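Local coordinates for N-acetyltransferase domain-containing protein (Pyrococcus horikoshii, PDB 1WWZ) that binds acetyl coenzyme A and, as a member of the GNAT family, probably transfers its acetyl group to an acceptor that is not known, at residues L135-G140 / V151-R156; S78-R83 / E122-E127. One frame throughout, in Å; residues are numbered along the deposited sequence.

Contact 1 of 2, residues L135-G140 / V151-R156. With ACO (acetyl coenzyme *a), chain C.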
loop_
_atom_site.group_PDB
_atom_site.type_symbol
_atom_site.label_atom_id
_atom_site.label_comp_id
_atom_site.label_asym_id
_atom_site.label_seq_id
_atom_site.Cartn_x
_atom_site.Cartn_y
_atom_site.Cartn_z
ATOM N N LEU A 135 -10.462 6.564 8.248
ATOM C CA LEU A 135 -9.451 5.851 7.479
ATOM C C LEU A 135 -10.052 5.310 6.182
ATOM O O LEU A 135 -9.480 5.475 5.105
ATOM C CB LEU A 135 -8.863 4.698 8.304
ATOM C CG LEU A 135 -7.830 3.808 7.598
ATOM C CD1 LEU A 135 -6.731 4.670 6.975
ATOM C CD2 LEU A 135 -7.240 2.820 8.597
ATOM N N TYR A 136 -11.209 4.664 6.277
ATOM C CA TYR A 136 -11.841 4.116 5.080
ATOM C C TYR A 136 -12.171 5.180 4.027
ATOM O O TYR A 136 -11.970 4.958 2.831
ATOM C CB TYR A 136 -13.119 3.350 5.444
ATOM C CG TYR A 136 -12.882 2.082 6.243
ATOM C CD1 TYR A 136 -11.863 1.191 5.894
ATOM C CD2 TYR A 136 -13.704 1.752 7.318
ATOM C CE1 TYR A 136 -11.672 -0.001 6.602
ATOM C CE2 TYR A 136 -13.524 0.566 8.029
ATOM C CZ TYR A 136 -12.507 -0.306 7.664
ATOM O OH TYR A 136 -12.335 -1.486 8.357
ATOM N N GLU A 137 -12.682 6.329 4.463
ATOM C CA GLU A 137 -13.034 7.390 3.523
ATOM C C GLU A 137 -11.798 7.940 2.811
ATOM O O GLU A 137 -11.861 8.321 1.642
ATOM C CB GLU A 137 -13.779 8.522 4.241
ATOM C CG GLU A 137 -15.069 8.075 4.912
ATOM C CD GLU A 137 -15.916 9.239 5.397
ATOM O OE1 GLU A 137 -15.356 10.164 6.021
ATOM O OE2 GLU A 137 -17.142 9.224 5.159
ATOM N N LYS A 138 -10.675 7.972 3.517
ATOM C CA LYS A 138 -9.427 8.457 2.937
ATOM C C LYS A 138 -8.981 7.547 1.803
ATOM O O LYS A 138 -8.213 7.953 0.928
ATOM C CB LYS A 138 -8.343 8.513 4.007
ATOM C CG LYS A 138 -8.527 9.668 4.958
ATOM C CD LYS A 138 -7.649 9.528 6.178
ATOM C CE LYS A 138 -7.527 10.866 6.879
ATOM N NZ LYS A 138 -6.123 11.039 7.343
ATOM N N PHE A 139 -9.463 6.310 1.827
ATOM C CA PHE A 139 -9.111 5.346 0.802
ATOM C C PHE A 139 -10.207 5.144 -0.231
ATOM O O PHE A 139 -10.174 4.188 -1.003
ATOM C CB PHE A 139 -8.720 4.020 1.451
ATOM C CG PHE A 139 -7.300 3.994 1.925
ATOM C CD1 PHE A 139 -6.285 3.544 1.086
ATOM C CD2 PHE A 139 -6.963 4.490 3.180
ATOM C CE1 PHE A 139 -4.951 3.589 1.487
ATOM C CE2 PHE A 139 -5.631 4.541 3.592
ATOM C CZ PHE A 139 -4.624 4.089 2.743
ATOM N N GLY A 140 -11.181 6.046 -0.243
ATOM C CA GLY A 140 -12.240 5.953 -1.228
ATOM C C GLY A 140 -13.544 5.293 -0.836
ATOM O O GLY A 140 -14.457 5.231 -1.658
ATOM N N VAL A 151 -22.901 0.569 10.113
ATOM C CA VAL A 151 -22.887 1.388 8.904
ATOM C C VAL A 151 -22.203 0.612 7.775
ATOM O O VAL A 151 -21.161 -0.005 7.988
ATOM C CB VAL A 151 -22.104 2.698 9.134
ATOM C CG1 VAL A 151 -21.993 3.483 7.832
ATOM C CG2 VAL A 151 -22.788 3.522 10.204
ATOM N N ARG A 152 -22.792 0.635 6.581
ATOM C CA ARG A 152 -22.213 -0.069 5.440
ATOM C C ARG A 152 -21.435 0.896 4.556
ATOM O O ARG A 152 -21.924 1.975 4.205
ATOM C CB ARG A 152 -23.299 -0.761 4.604
ATOM C CG ARG A 152 -22.744 -1.654 3.481
ATOM C CD ARG A 152 -23.857 -2.412 2.736
ATOM N NE ARG A 152 -24.649 -1.550 1.861
ATOM C CZ ARG A 152 -24.468 -1.434 0.545
ATOM N NH1 ARG A 152 -23.520 -2.133 -0.072
ATOM N NH2 ARG A 152 -25.228 -0.600 -0.155
ATOM N N MET A 153 -20.213 0.509 4.212
ATOM C CA MET A 153 -19.370 1.329 3.357
ATOM C C MET A 153 -18.955 0.525 2.143
ATOM O O MET A 153 -18.801 -0.695 2.214
ATOM C CB MET A 153 -18.141 1.818 4.123
ATOM C CG MET A 153 -18.508 2.698 5.306
ATOM S SD MET A 153 -17.105 3.444 6.131
ATOM C CE MET A 153 -16.723 4.788 4.986
ATOM N N ILE A 154 -18.769 1.213 1.026
ATOM C CA ILE A 154 -18.407 0.537 -0.205
ATOM C C ILE A 154 -17.377 1.336 -0.993
ATOM O O ILE A 154 -17.339 2.565 -0.915
ATOM C CB ILE A 154 -19.672 0.329 -1.080
ATOM C CG1 ILE A 154 -19.438 -0.775 -2.103
ATOM C CG2 ILE A 154 -20.059 1.629 -1.765
ATOM C CD1 ILE A 154 -19.767 -2.151 -1.567
ATOM N N LYS A 155 -16.528 0.626 -1.727
ATOM C CA LYS A 155 -15.556 1.221 -2.626
ATOM C C LYS A 155 -15.641 0.589 -4.014
ATOM O O LYS A 155 -15.564 -0.619 -4.199
ATOM C CB LYS A 155 -14.161 1.025 -2.028
ATOM C CG LYS A 155 -13.053 1.639 -2.891
ATOM C CD LYS A 155 -11.657 1.471 -2.291
ATOM C CE LYS A 155 -10.550 1.974 -3.229
ATOM N NZ LYS A 155 -10.713 3.401 -3.473
ATOM N N ARG A 156 -15.846 1.457 -5.019
ATOM C CA ARG A 156 -16.006 0.943 -6.369
ATOM C C ARG A 156 -14.788 1.271 -7.236
ATOM O O ARG A 156 -14.097 2.265 -7.035
ATOM C CB ARG A 156 -17.264 1.579 -6.971
ATOM C CG ARG A 156 -18.534 1.260 -6.175
ATOM C CD ARG A 156 -19.791 1.781 -6.886
ATOM N NE ARG A 156 -20.947 1.781 -5.984
ATOM C CZ ARG A 156 -21.549 0.599 -5.751
ATOM N NH1 ARG A 156 -21.071 -0.507 -6.294
ATOM N NH2 ARG A 156 -22.657 0.557 -5.007
HETATM N N1A ACO C . -9.181 9.196 14.689
HETATM C C2A ACO C . -9.000 9.823 13.526
HETATM N N3A ACO C . -8.416 9.301 12.407
HETATM C C4A ACO C . -7.989 7.975 12.582
HETATM C C5A ACO C . -8.131 7.261 13.755
HETATM C C6A ACO C . -8.770 7.934 14.875
HETATM N N6A ACO C . -8.939 7.335 16.059
HETATM N N7A ACO C . -7.598 5.985 13.610
HETATM C C8A ACO C . -7.165 5.957 12.379
HETATM N N9A ACO C . -7.371 7.141 11.675
HETATM C C1B ACO C . -7.022 7.476 10.305
HETATM C C2B ACO C . -5.928 8.549 10.168
HETATM O O2B ACO C . -6.146 9.212 8.906
HETATM C C3B ACO C . -4.626 7.714 10.301
HETATM O O3B ACO C . -3.601 8.443 9.597
HETATM P P3B ACO C . -2.589 9.521 10.229
HETATM O O7A ACO C . -3.491 10.612 10.720
HETATM O O8A ACO C . -1.752 9.949 9.119
HETATM O O9A ACO C . -1.846 8.827 11.305
HETATM C C4B ACO C . -4.979 6.445 9.572
HETATM O O4B ACO C . -6.434 6.410 9.606
HETATM C C5B ACO C . -4.566 5.161 10.259
HETATM O O5B ACO C . -3.236 5.167 10.749
HETATM P P1A ACO C . -2.624 3.806 11.296
HETATM O O1A ACO C . -1.585 4.151 12.265
HETATM O O2A ACO C . -2.212 2.963 10.105
HETATM O O3A ACO C . -3.897 3.253 12.171
HETATM P P2A ACO C . -3.985 1.933 12.973
HETATM O O4A ACO C . -4.335 2.370 14.338
HETATM O O5A ACO C . -2.704 1.203 12.776
HETATM O O6A ACO C . -5.141 1.106 12.341
HETATM C CBP ACO C . -7.496 0.533 12.949
HETATM C CCP ACO C . -6.574 1.536 12.300
HETATM C CDP ACO C . -8.954 1.062 12.731
HETATM C CEP ACO C . -7.299 -0.859 12.307
HETATM C CAP ACO C . -7.129 0.461 14.482
HETATM O OAP ACO C . -7.347 1.739 15.074
HETATM C C9P ACO C . -7.939 -0.562 15.320
HETATM O O9P ACO C . -7.540 -1.705 15.495
HETATM N N8P ACO C . -9.128 -0.119 15.842
HETATM C C7P ACO C . -10.041 -0.955 16.660
HETATM C C6P ACO C . -10.794 -2.036 15.857
HETATM C C5P ACO C . -11.655 -1.452 14.765
HETATM O O5P ACO C . -12.415 -0.476 14.992
HETATM N N4P ACO C . -11.613 -1.994 13.558
HETATM C C3P ACO C . -12.286 -1.731 12.281
HETATM C C2P ACO C . -13.649 -2.417 12.411
HETATM S S1P ACO C . -14.548 -2.165 10.785
HETATM C C ACO C . -14.257 -3.505 10.105
HETATM O O ACO C . -13.567 -4.533 10.557
HETATM C CH3 ACO C . -14.715 -4.052 8.618
HETATM O O HOH W 1 -15.839 4.262 -4.459
#
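Lys155 NZ donates to the backbone carbonyl Phe139 O at 2.6 Å, joining strand 150-156 to the loop that follows helix 130-138. The donor meets this oxygen at a C=O...N angle of 144°, tilted 20° from the carbonyl plane. The lysine reaches it on a chain extended from CA to CE, with CG anti to the backbone N (chi1 -179°), and turns only at its last torsion. The helix itself closes in a Schellman motif: Gly140, at positive phi, is the C-prime residue, its N bonds to Glu137 O at 3.0 Å, and Phe141 N bonds back to Tyr136 O. A water bridges the two segments, donating to Gly140 O and accepting from Arg156 N at 2.9 Å.

Two residues earlier on the strand, Met153 points to the helix. Its CE lies 3.9 Å from Tyr136 CB and 3.7 Å from Glu137 CG, while SD makes an oblique Met-aromatic contact, 5.2 Å from the Tyr136 ring centroid. The rim of that ring, close to the ring plane, is turned to the cofactor sulfur S1P, with Tyr136 OH 3.3 Å from the thioester carbon C. Met153 is thus second shell to the thioester. Lys155 NZ also forms a salt bridge to O8A of another acetyl coenzyme A, so the carbonyl just past the helix and a phosphate oxygen share one ammonium group, which would favour its charged form.

Contact 2 of 2, residues S78-R83 / E122-E127. With ACO (acetyl coenzyme *a), chain C.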
loop_
_atom_site.group_PDB
_atom_site.type_symbol
_atom_site.label_atom_id
_atom_site.label_comp_id
_atom_site.label_asym_id
_atom_site.label_seq_id
_atom_site.Cartn_x
_atom_site.Cartn_y
_atom_site.Cartn_z
ATOM N N SER A 78 -23.174 -9.977 -1.699
ATOM C CA SER A 78 -23.875 -8.869 -1.065
ATOM C C SER A 78 -25.282 -8.736 -1.625
ATOM O O SER A 78 -25.464 -8.554 -2.827
ATOM C CB SER A 78 -23.121 -7.560 -1.293
ATOM O OG SER A 78 -23.933 -6.458 -0.917
ATOM N N LYS A 79 -26.272 -8.823 -0.744
ATOM C CA LYS A 79 -27.668 -8.701 -1.148
ATOM C C LYS A 79 -27.939 -7.274 -1.602
ATOM O O LYS A 79 -28.856 -7.025 -2.380
ATOM C CB LYS A 79 -28.587 -9.060 0.021
ATOM C CG LYS A 79 -28.345 -10.456 0.589
ATOM C CD LYS A 79 -29.266 -10.750 1.770
ATOM C CE LYS A 79 -30.722 -10.812 1.341
ATOM N NZ LYS A 79 -30.937 -11.922 0.377
ATOM N N TYR A 80 -27.128 -6.337 -1.117
ATOM C CA TYR A 80 -27.286 -4.934 -1.477
ATOM C C TYR A 80 -26.765 -4.659 -2.886
ATOM O O TYR A 80 -27.363 -3.886 -3.633
ATOM C CB TYR A 80 -26.558 -4.063 -0.454
ATOM C CG TYR A 80 -27.042 -4.300 0.953
ATOM C CD1 TYR A 80 -28.260 -3.779 1.392
ATOM C CD2 TYR A 80 -26.303 -5.084 1.836
ATOM C CE1 TYR A 80 -28.730 -4.035 2.680
ATOM C CE2 TYR A 80 -26.758 -5.346 3.117
ATOM C CZ TYR A 80 -27.970 -4.821 3.535
ATOM O OH TYR A 80 -28.415 -5.083 4.808
ATOM N N GLU A 81 -25.658 -5.299 -3.253
ATOM C CA GLU A 81 -25.084 -5.123 -4.586
ATOM C C GLU A 81 -25.650 -6.193 -5.517
ATOM O O GLU A 81 -25.449 -6.151 -6.732
ATOM C CB GLU A 81 -23.559 -5.246 -4.539
ATOM C CG GLU A 81 -22.873 -4.259 -3.607
ATOM C CD GLU A 81 -23.183 -2.814 -3.948
ATOM O OE1 GLU A 81 -23.043 -2.437 -5.128
ATOM O OE2 GLU A 81 -23.560 -2.053 -3.034
ATOM N N GLY A 82 -26.347 -7.160 -4.930
ATOM C CA GLY A 82 -26.945 -8.231 -5.707
ATOM C C GLY A 82 -25.960 -9.102 -6.463
ATOM O O GLY A 82 -26.321 -9.702 -7.476
ATOM N N ARG A 83 -24.723 -9.187 -5.980
ATOM C CA ARG A 83 -23.709 -9.993 -6.647
ATOM C C ARG A 83 -22.485 -10.208 -5.763
ATOM O O ARG A 83 -22.404 -9.673 -4.660
ATOM C CB ARG A 83 -23.286 -9.314 -7.952
ATOM C CG ARG A 83 -22.700 -7.928 -7.749
ATOM C CD ARG A 83 -22.686 -7.133 -9.044
ATOM N NE ARG A 83 -22.169 -5.783 -8.832
ATOM C CZ ARG A 83 -20.876 -5.477 -8.819
ATOM N NH1 ARG A 83 -19.977 -6.427 -9.012
ATOM N NH2 ARG A 83 -20.479 -4.227 -8.612
ATOM N N GLU A 122 -16.959 -4.186 0.021
ATOM C CA GLU A 122 -17.977 -3.816 0.996
ATOM C C GLU A 122 -17.541 -4.125 2.427
ATOM O O GLU A 122 -16.769 -5.055 2.664
ATOM C CB GLU A 122 -19.268 -4.572 0.658
ATOM C CG GLU A 122 -20.436 -4.364 1.605
ATOM C CD GLU A 122 -21.634 -5.205 1.198
ATOM O OE1 GLU A 122 -22.442 -4.750 0.358
ATOM O OE2 GLU A 122 -21.758 -6.339 1.704
ATOM N N LEU A 123 -18.031 -3.333 3.377
ATOM C CA LEU A 123 -17.706 -3.548 4.784
ATOM C C LEU A 123 -18.741 -2.895 5.685
ATOM O O LEU A 123 -19.488 -2.012 5.258
ATOM C CB LEU A 123 -16.312 -2.984 5.112
ATOM C CG LEU A 123 -16.134 -1.464 4.989
ATOM C CD1 LEU A 123 -16.654 -0.778 6.256
ATOM C CD2 LEU A 123 -14.659 -1.125 4.796
ATOM N N TRP A 124 -18.788 -3.356 6.929
ATOM C CA TRP A 124 -19.691 -2.808 7.927
ATOM C C TRP A 124 -18.830 -2.358 9.097
ATOM O O TRP A 124 -17.929 -3.079 9.534
ATOM C CB TRP A 124 -20.703 -3.854 8.402
ATOM C CG TRP A 124 -21.736 -4.211 7.381
ATOM C CD1 TRP A 124 -21.647 -5.183 6.422
ATOM C CD2 TRP A 124 -23.026 -3.608 7.224
ATOM N NE1 TRP A 124 -22.808 -5.228 5.687
ATOM C CE2 TRP A 124 -23.671 -4.273 6.158
ATOM C CE3 TRP A 124 -23.703 -2.574 7.887
ATOM C CZ2 TRP A 124 -24.963 -3.933 5.735
ATOM C CZ3 TRP A 124 -24.987 -2.236 7.467
ATOM C CH2 TRP A 124 -25.603 -2.917 6.400
ATOM N N VAL A 125 -19.104 -1.159 9.596
ATOM C CA VAL A 125 -18.342 -0.610 10.704
ATOM C C VAL A 125 -19.289 0.017 11.722
ATOM O O VAL A 125 -20.362 0.503 11.362
ATOM C CB VAL A 125 -17.323 0.444 10.186
ATOM C CG1 VAL A 125 -18.040 1.504 9.364
ATOM C CG2 VAL A 125 -16.579 1.074 11.347
ATOM N N GLY A 126 -18.894 -0.019 12.992
ATOM C CA GLY A 126 -19.718 0.551 14.045
ATOM C C GLY A 126 -19.974 2.031 13.838
ATOM O O GLY A 126 -19.072 2.771 13.450
ATOM N N GLU A 127 -21.202 2.465 14.111
ATOM C CA GLU A 127 -21.590 3.860 13.924
ATOM C C GLU A 127 -20.779 4.867 14.743
ATOM O O GLU A 127 -20.597 6.007 14.322
ATOM C CB GLU A 127 -23.086 4.025 14.216
ATOM C CG GLU A 127 -23.486 3.839 15.673
ATOM C CD GLU A 127 -24.996 3.805 15.864
ATOM O OE1 GLU A 127 -25.712 4.476 15.094
ATOM O OE2 GLU A 127 -25.467 3.114 16.792
HETATM N N1A ACO C . -9.181 9.196 14.689
HETATM C C2A ACO C . -9.000 9.823 13.526
HETATM N N3A ACO C . -8.416 9.301 12.407
HETATM C C4A ACO C . -7.989 7.975 12.582
HETATM C C5A ACO C . -8.131 7.261 13.755
HETATM C C6A ACO C . -8.770 7.934 14.875
HETATM N N6A ACO C . -8.939 7.335 16.059
HETATM N N7A ACO C . -7.598 5.985 13.610
HETATM C C8A ACO C . -7.165 5.957 12.379
HETATM N N9A ACO C . -7.371 7.141 11.675
HETATM C C1B ACO C . -7.022 7.476 10.305
HETATM C C2B ACO C . -5.928 8.549 10.168
HETATM O O2B ACO C . -6.146 9.212 8.906
HETATM C C3B ACO C . -4.626 7.714 10.301
HETATM O O3B ACO C . -3.601 8.443 9.597
HETATM P P3B ACO C . -2.589 9.521 10.229
HETATM O O7A ACO C . -3.491 10.612 10.720
HETATM O O8A ACO C . -1.752 9.949 9.119
HETATM O O9A ACO C . -1.846 8.827 11.305
HETATM C C4B ACO C . -4.979 6.445 9.572
HETATM O O4B ACO C . -6.434 6.410 9.606
HETATM C C5B ACO C . -4.566 5.161 10.259
HETATM O O5B ACO C . -3.236 5.167 10.749
HETATM P P1A ACO C . -2.624 3.806 11.296
HETATM O O1A ACO C . -1.585 4.151 12.265
HETATM O O2A ACO C . -2.212 2.963 10.105
HETATM O O3A ACO C . -3.897 3.253 12.171
HETATM P P2A ACO C . -3.985 1.933 12.973
HETATM O O4A ACO C . -4.335 2.370 14.338
HETATM O O5A ACO C . -2.704 1.203 12.776
HETATM O O6A ACO C . -5.141 1.106 12.341
HETATM C CBP ACO C . -7.496 0.533 12.949
HETATM C CCP ACO C . -6.574 1.536 12.300
HETATM C CDP ACO C . -8.954 1.062 12.731
HETATM C CEP ACO C . -7.299 -0.859 12.307
HETATM C CAP ACO C . -7.129 0.461 14.482
HETATM O OAP ACO C . -7.347 1.739 15.074
HETATM C C9P ACO C . -7.939 -0.562 15.320
HETATM O O9P ACO C . -7.540 -1.705 15.495
HETATM N N8P ACO C . -9.128 -0.119 15.842
HETATM C C7P ACO C . -10.041 -0.955 16.660
HETATM C C6P ACO C . -10.794 -2.036 15.857
HETATM C C5P ACO C . -11.655 -1.452 14.765
HETATM O O5P ACO C . -12.415 -0.476 14.992
HETATM N N4P ACO C . -11.613 -1.994 13.558
HETATM C C3P ACO C . -12.286 -1.731 12.281
HETATM C C2P ACO C . -13.649 -2.417 12.411
HETATM S S1P ACO C . -14.548 -2.165 10.785
HETATM C C ACO C . -14.257 -3.505 10.105
HETATM O O ACO C . -13.567 -4.533 10.557
HETATM C CH3 ACO C . -14.715 -4.052 8.618
#
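An ST motif at the turn between strands 65-78 and 83-93, in the mixed sheet of this GNAT fold, supplies the hydroxyl that meets strand 120-126. Ser78 OG accepts from Glu81 N at 3.1 Å with an N-H...O angle of 156°, and more weakly from Tyr80 N. The same oxygen donates to Glu122 OE1 at 2.6 Å, so it works as acceptor toward its own turn and donor across the contact. Its place follows from chi1 of 168°, which sets OG anti to the backbone N and beside the carbonyl carbon. Glu122 OE1 is met on its syn side, 18° out of the carboxylate plane, at the end of a chain extended from the strand. Gly82, at positive phi, and Arg83 pair together against Ser78 as a G1 beta bulge, with Ser78 N bonded to Arg83 O.

The side chains of Glu81 and Glu122 run antiparallel beside one another, and their oxygens OE2 and OE1 come within 4.5 Å. Arg152 of the neighbouring strand 150-156 forms salt bridges through NH1 to both of these oxygens, which probably offsets the repulsion between them. Arg156 takes the other oxygen of Glu81, so the turn is tied to that strand as well.

On the opposite face of the strand from these acids, Leu123 and Val125 approach acetyl coenzyme A: Val125 CB lies 3.9 Å from S1P, and the backbone Trp124 O is 3.5 Å from the acetyl CH3. Trp124 points from the strand toward the turn, where its ring and that of Tyr80 stand obliquely, centroids 5.7 Å apart. The closest approach of this pair is Tyr80 CE2, which comes in the indole plane to the ring edge at Trp124 CZ2, 3.5 Å away.

In the fold
The two contacts lie on either face of one pair of adjacent strands, 120-126 and 150-156, with centres about 11 Å apart. Backbone bonds join them directly: Met153 N lies 2.8 Å from Leu123 O, and Val151 N lies 2.8 Å from Val125 O. Both are partly buried. Contact 1 sets a helix on the cofactor side through methionine and tyrosine, with its one direct cross-segment hydrogen bond just past the helix; contact 2 sets a turn on the other side through a serine-to-glutamate hydrogen bond and an aromatic pair, with an exposed tyrosine at its rim. Arg152 ties them, since it belongs to contact 1's strand yet pairs with contact 2's glutamates. Both reach the same acetyl coenzyme A.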